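Local atomic coordinates of aminopeptidase YwaD (Bacillus subtilis, PDB entry 6HC6), a protein that removes amino acids from the N-termini of peptides, using two zinc ions per subunit, and is a secreted monomeric aminopeptidase of the M28 family. Residues Ser350-Leu363 with Gln417-Ala429. Sequence-based numbering, arbitrary orientation. Where two conformers were deposited one is given.
Sequences SSRTAAEKIGFDSL and QAGDLVTAAVYEA
Leu421 is a knob in the hollow formed by Ser351, Ala354, Ala355 and Ile358. Its CG stands anti to the backbone N (chi1 -178°). From there CD2 reaches the helix backbone, 3.7 Å from Ala355 N, while CD1 meets Leu363 CD1 at 3.9 Å. Ile358 returns the fit. Its CD1 enters the hole between Gln417, Asp420, Leu421 and Ala424 and comes within 3.7 Å of Leu421 CA. Small residues let the helices come close, with a nearest axis approach of 7.9 Å for these segments. Ala354 CB lies 3.4 Å from Ala425 N and also touches Ala424 CB. Phe360 follows helix 350-358, and the amide of Gln417 slants across its CD1 and CE1 corner. Gln417 CD is 3.4 Å from Phe360 CD1, and the two planes are 32° apart. With an alanine at Gln417, Phe360 CD1 and CE1 would lose the amide and CG packed against them, and the ring would probably be freer to shift. Toward the C-terminal end of 417-429, Glu428 crosses Thr353 at about a right angle, beside its CG2 methyl. The helices cross at 118° within the peptidase domain, away from the zinc site. Phe386 of strand 382-389 touches both Ser351 and Val422. Leu335 of strand 334-339 backs Phe360 and Leu363, and helix 260-277 packs against Val422 and Val426.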
loop_
_atom_site.group_PDB
_atom_site.type_symbol
_atom_site.label_atom_id
_atom_site.label_comp_id
_atom_site.label_asym_id
_atom_site.label_seq_id
_atom_site.Cartn_x
_atom_site.Cartn_y
_atom_site.Cartn_z
ATOM N N SER A 350 -5.544 -15.521 18.007
ATOM C CA SER A 350 -6.830 -14.882 18.260
ATOM C C SER A 350 -7.774 -15.051 17.078
ATOM O O SER A 350 -8.987 -15.200 17.263
ATOM C CB SER A 350 -6.628 -13.407 18.576
ATOM O OG SER A 350 -6.103 -13.263 19.885
ATOM N N SER A 351 -7.233 -15.017 15.854
ATOM C CA SER A 351 -8.063 -15.190 14.668
ATOM C C SER A 351 -8.568 -16.619 14.551
ATOM O O SER A 351 -9.744 -16.839 14.234
ATOM C CB SER A 351 -7.280 -14.796 13.418
ATOM O OG SER A 351 -6.835 -13.457 13.510
ATOM N N ARG A 352 -7.690 -17.601 14.791
ATOM C CA ARG A 352 -8.132 -18.992 14.814
ATOM C C ARG A 352 -9.275 -19.173 15.799
ATOM O O ARG A 352 -10.301 -19.780 15.477
ATOM C CB ARG A 352 -6.964 -19.923 15.163
ATOM C CG ARG A 352 -7.385 -21.199 15.887
ATOM C CD ARG A 352 -6.201 -22.032 16.512
ATOM N NE ARG A 352 -5.520 -21.509 17.693
ATOM C CZ ARG A 352 -4.185 -21.453 17.860
ATOM N NH1 ARG A 352 -3.386 -21.835 16.859
ATOM N NH2 ARG A 352 -3.689 -21.003 19.007
ATOM N N THR A 353 -9.100 -18.664 17.018
ATOM C CA THR A 353 -10.135 -18.779 18.034
ATOM C C THR A 353 -11.424 -18.099 17.591
ATOM O O THR A 353 -12.518 -18.656 17.753
ATOM C CB THR A 353 -9.625 -18.173 19.337
ATOM O OG1 THR A 353 -8.541 -18.967 19.833
ATOM C CG2 THR A 353 -10.737 -18.108 20.359
ATOM N N ALA A 354 -11.315 -16.887 17.037
ATOM C CA ALA A 354 -12.502 -16.157 16.601
ATOM C C ALA A 354 -13.229 -16.907 15.492
ATOM O O ALA A 354 -14.464 -16.991 15.494
ATOM C CB ALA A 354 -12.114 -14.756 16.126
ATOM N N ALA A 355 -12.478 -17.451 14.532
ATOM C CA ALA A 355 -13.106 -18.198 13.446
ATOM C C ALA A 355 -13.913 -19.369 13.992
ATOM O O ALA A 355 -15.010 -19.661 13.502
ATOM C CB ALA A 355 -12.043 -18.682 12.462
ATOM N N GLU A 356 -13.393 -20.037 15.020
ATOM C CA GLU A 356 -14.147 -21.117 15.656
ATOM C C GLU A 356 -15.413 -20.603 16.332
ATOM O O GLU A 356 -16.469 -21.240 16.250
ATOM C CB GLU A 356 -13.263 -21.855 16.662
ATOM C CG GLU A 356 -12.125 -22.638 16.019
ATOM C CD GLU A 356 -10.991 -22.961 16.986
ATOM O OE1 GLU A 356 -10.040 -23.662 16.572
ATOM O OE2 GLU A 356 -11.052 -22.525 18.157
ATOM N N LYS A 357 -15.335 -19.460 17.018
ATOM C CA LYS A 357 -16.508 -18.971 17.740
ATOM C C LYS A 357 -17.622 -18.552 16.783
ATOM O O LYS A 357 -18.804 -18.799 17.054
ATOM C CB LYS A 357 -16.124 -17.814 18.668
ATOM C CG LYS A 357 -17.278 -17.323 19.545
ATOM C CD LYS A 357 -16.788 -16.561 20.776
ATOM C CE LYS A 357 -17.786 -16.658 21.932
ATOM N NZ LYS A 357 -17.665 -17.917 22.731
ATOM N N ILE A 358 -17.272 -17.931 15.651
ATOM C CA ILE A 358 -18.279 -17.460 14.701
ATOM C C ILE A 358 -18.554 -18.460 13.589
ATOM O O ILE A 358 -19.405 -18.193 12.732
ATOM C CB ILE A 358 -17.894 -16.094 14.094
ATOM C CG1 ILE A 358 -16.698 -16.237 13.146
ATOM C CG2 ILE A 358 -17.614 -15.093 15.203
ATOM C CD1 ILE A 358 -16.277 -14.938 12.494
ATOM N N GLY A 359 -17.871 -19.604 13.578
ATOM C CA GLY A 359 -18.056 -20.581 12.521
ATOM C C GLY A 359 -17.646 -20.070 11.151
ATOM O O GLY A 359 -18.503 -19.844 10.290
ATOM N N PHE A 360 -16.337 -19.880 10.946
ATOM C CA PHE A 360 -15.764 -19.441 9.674
ATOM C C PHE A 360 -14.628 -20.403 9.327
ATOM O O PHE A 360 -13.654 -20.509 10.076
ATOM C CB PHE A 360 -15.279 -17.990 9.784
ATOM C CG PHE A 360 -14.562 -17.486 8.558
ATOM C CD1 PHE A 360 -15.244 -17.307 7.365
ATOM C CD2 PHE A 360 -13.208 -17.174 8.608
ATOM C CE1 PHE A 360 -14.586 -16.836 6.229
ATOM C CE2 PHE A 360 -12.544 -16.696 7.485
ATOM C CZ PHE A 360 -13.236 -16.526 6.296
ATOM N N ASP A 361 -14.762 -21.146 8.222
ATOM C CA ASP A 361 -13.817 -22.220 7.911
ATOM C C ASP A 361 -12.834 -21.866 6.800
ATOM O O ASP A 361 -12.009 -22.713 6.434
ATOM C CB ASP A 361 -14.568 -23.501 7.526
ATOM C CG ASP A 361 -15.026 -24.304 8.727
ATOM O OD1 ASP A 361 -14.422 -24.180 9.819
ATOM O OD2 ASP A 361 -15.999 -25.076 8.568
ATOM N N SER A 362 -12.894 -20.645 6.259
ATOM C CA SER A 362 -12.040 -20.223 5.150
ATOM C C SER A 362 -10.975 -19.221 5.590
ATOM O O SER A 362 -10.643 -18.278 4.862
ATOM C CB SER A 362 -12.872 -19.652 3.998
ATOM O OG SER A 362 -13.915 -20.548 3.612
ATOM N N LEU A 363 -10.421 -19.438 6.782
ATOM C CA LEU A 363 -9.300 -18.663 7.299
ATOM C C LEU A 363 -8.017 -19.465 7.111
ATOM O O LEU A 363 -7.951 -20.639 7.495
ATOM C CB LEU A 363 -9.515 -18.333 8.780
ATOM C CG LEU A 363 -8.621 -17.242 9.381
ATOM C CD1 LEU A 363 -9.046 -15.895 8.846
ATOM C CD2 LEU A 363 -8.694 -17.255 10.904
ATOM N N GLN A 417 -18.086 -10.278 6.404
ATOM C CA GLN A 417 -17.437 -11.481 6.917
ATOM C C GLN A 417 -16.042 -11.169 7.442
ATOM O O GLN A 417 -15.655 -11.653 8.513
ATOM C CB GLN A 417 -17.379 -12.552 5.824
ATOM C CG GLN A 417 -16.650 -13.838 6.235
ATOM C CD GLN A 417 -17.315 -14.575 7.400
ATOM O OE1 GLN A 417 -16.979 -14.357 8.571
ATOM N NE2 GLN A 417 -18.250 -15.463 7.079
ATOM N N ALA A 418 -15.276 -10.362 6.704
ATOM C CA ALA A 418 -13.977 -9.923 7.203
ATOM C C ALA A 418 -14.141 -9.098 8.475
ATOM O O ALA A 418 -13.427 -9.309 9.461
ATOM C CB ALA A 418 -13.239 -9.116 6.135
ATOM N N GLY A 419 -15.085 -8.157 8.470
ATOM C CA GLY A 419 -15.315 -7.344 9.656
ATOM C C GLY A 419 -15.700 -8.167 10.872
ATOM O O GLY A 419 -15.186 -7.948 11.976
ATOM N N ASP A 420 -16.612 -9.124 10.691
ATOM C CA ASP A 420 -17.018 -9.966 11.815
ATOM C C ASP A 420 -15.853 -10.808 12.324
ATOM O O ASP A 420 -15.688 -10.985 13.538
ATOM C CB ASP A 420 -18.194 -10.858 11.422
ATOM C CG ASP A 420 -19.506 -10.098 11.364
ATOM O OD1 ASP A 420 -19.659 -9.120 12.130
ATOM O OD2 ASP A 420 -20.386 -10.480 10.561
ATOM N N LEU A 421 -15.014 -11.311 11.415
ATOM C CA LEU A 421 -13.903 -12.159 11.845
ATOM C C LEU A 421 -12.862 -11.355 12.618
ATOM O O LEU A 421 -12.455 -11.748 13.717
ATOM C CB LEU A 421 -13.264 -12.855 10.636
ATOM C CG LEU A 421 -12.109 -13.841 10.858
ATOM C CD1 LEU A 421 -10.744 -13.143 11.084
ATOM C CD2 LEU A 421 -12.419 -14.796 12.006
ATOM N N VAL A 422 -12.391 -10.243 12.051
ATOM C CA VAL A 422 -11.330 -9.494 12.720
ATOM C C VAL A 422 -11.865 -8.797 13.965
ATOM O O VAL A 422 -11.135 -8.626 14.956
ATOM C CB VAL A 422 -10.673 -8.497 11.746
ATOM C CG1 VAL A 422 -9.460 -7.856 12.396
ATOM C CG2 VAL A 422 -10.278 -9.196 10.438
ATOM N N THR A 423 -13.142 -8.393 13.958
ATOM C CA THR A 423 -13.705 -7.806 15.178
ATOM C C THR A 423 -13.730 -8.827 16.307
ATOM O O THR A 423 -13.398 -8.509 17.456
ATOM C CB THR A 423 -15.110 -7.255 14.918
ATOM O OG1 THR A 423 -15.023 -6.150 14.010
ATOM C CG2 THR A 423 -15.745 -6.767 16.214
ATOM N N ALA A 424 -14.106 -10.068 15.995
ATOM C CA ALA A 424 -14.107 -11.104 17.017
ATOM C C ALA A 424 -12.691 -11.443 17.454
ATOM O O ALA A 424 -12.466 -11.778 18.622
ATOM C CB ALA A 424 -14.823 -12.355 16.509
ATOM N N ALA A 425 -11.737 -11.401 16.525
ATOM C CA ALA A 425 -10.347 -11.688 16.865
ATOM C C ALA A 425 -9.781 -10.619 17.793
ATOM O O ALA A 425 -9.120 -10.931 18.788
ATOM C CB ALA A 425 -9.502 -11.784 15.593
ATOM N N VAL A 426 -10.012 -9.350 17.465
ATOM C CA VAL A 426 -9.560 -8.275 18.341
ATOM C C VAL A 426 -10.279 -8.356 19.680
ATOM O O VAL A 426 -9.666 -8.171 20.740
ATOM C CB VAL A 426 -9.760 -6.913 17.653
ATOM C CG1 VAL A 426 -9.439 -5.761 18.624
ATOM C CG2 VAL A 426 -8.882 -6.822 16.419
ATOM N N TYR A 427 -11.583 -8.658 19.661
ATOM C CA TYR A 427 -12.310 -8.815 20.915
ATOM C C TYR A 427 -11.669 -9.887 21.778
ATOM O O TYR A 427 -11.499 -9.696 22.987
ATOM C CB TYR A 427 -13.782 -9.145 20.651
ATOM C CG TYR A 427 -14.601 -9.330 21.914
ATOM C CD1 TYR A 427 -14.952 -8.240 22.701
ATOM C CD2 TYR A 427 -15.040 -10.585 22.307
ATOM C CE1 TYR A 427 -15.709 -8.396 23.854
ATOM C CE2 TYR A 427 -15.800 -10.753 23.467
ATOM C CZ TYR A 427 -16.131 -9.652 24.232
ATOM O OH TYR A 427 -16.886 -9.802 25.378
ATOM N N GLU A 428 -11.276 -11.012 21.172
ATOM C CA GLU A 428 -10.586 -12.043 21.946
ATOM C C GLU A 428 -9.339 -11.479 22.607
ATOM O O GLU A 428 -9.030 -11.812 23.759
ATOM C CB GLU A 428 -10.224 -13.230 21.054
ATOM C CG GLU A 428 -11.388 -14.148 20.755
ATOM C CD GLU A 428 -12.053 -14.678 22.016
ATOM O OE1 GLU A 428 -11.327 -15.089 22.946
ATOM O OE2 GLU A 428 -13.302 -14.682 22.077
ATOM N N ALA A 429 -8.628 -10.603 21.902
ATOM C CA ALA A 429 -7.389 -10.052 22.425
ATOM C C ALA A 429 -7.634 -9.010 23.510
ATOM O O ALA A 429 -6.832 -8.906 24.440
ATOM C CB ALA A 429 -6.568 -9.449 21.287
#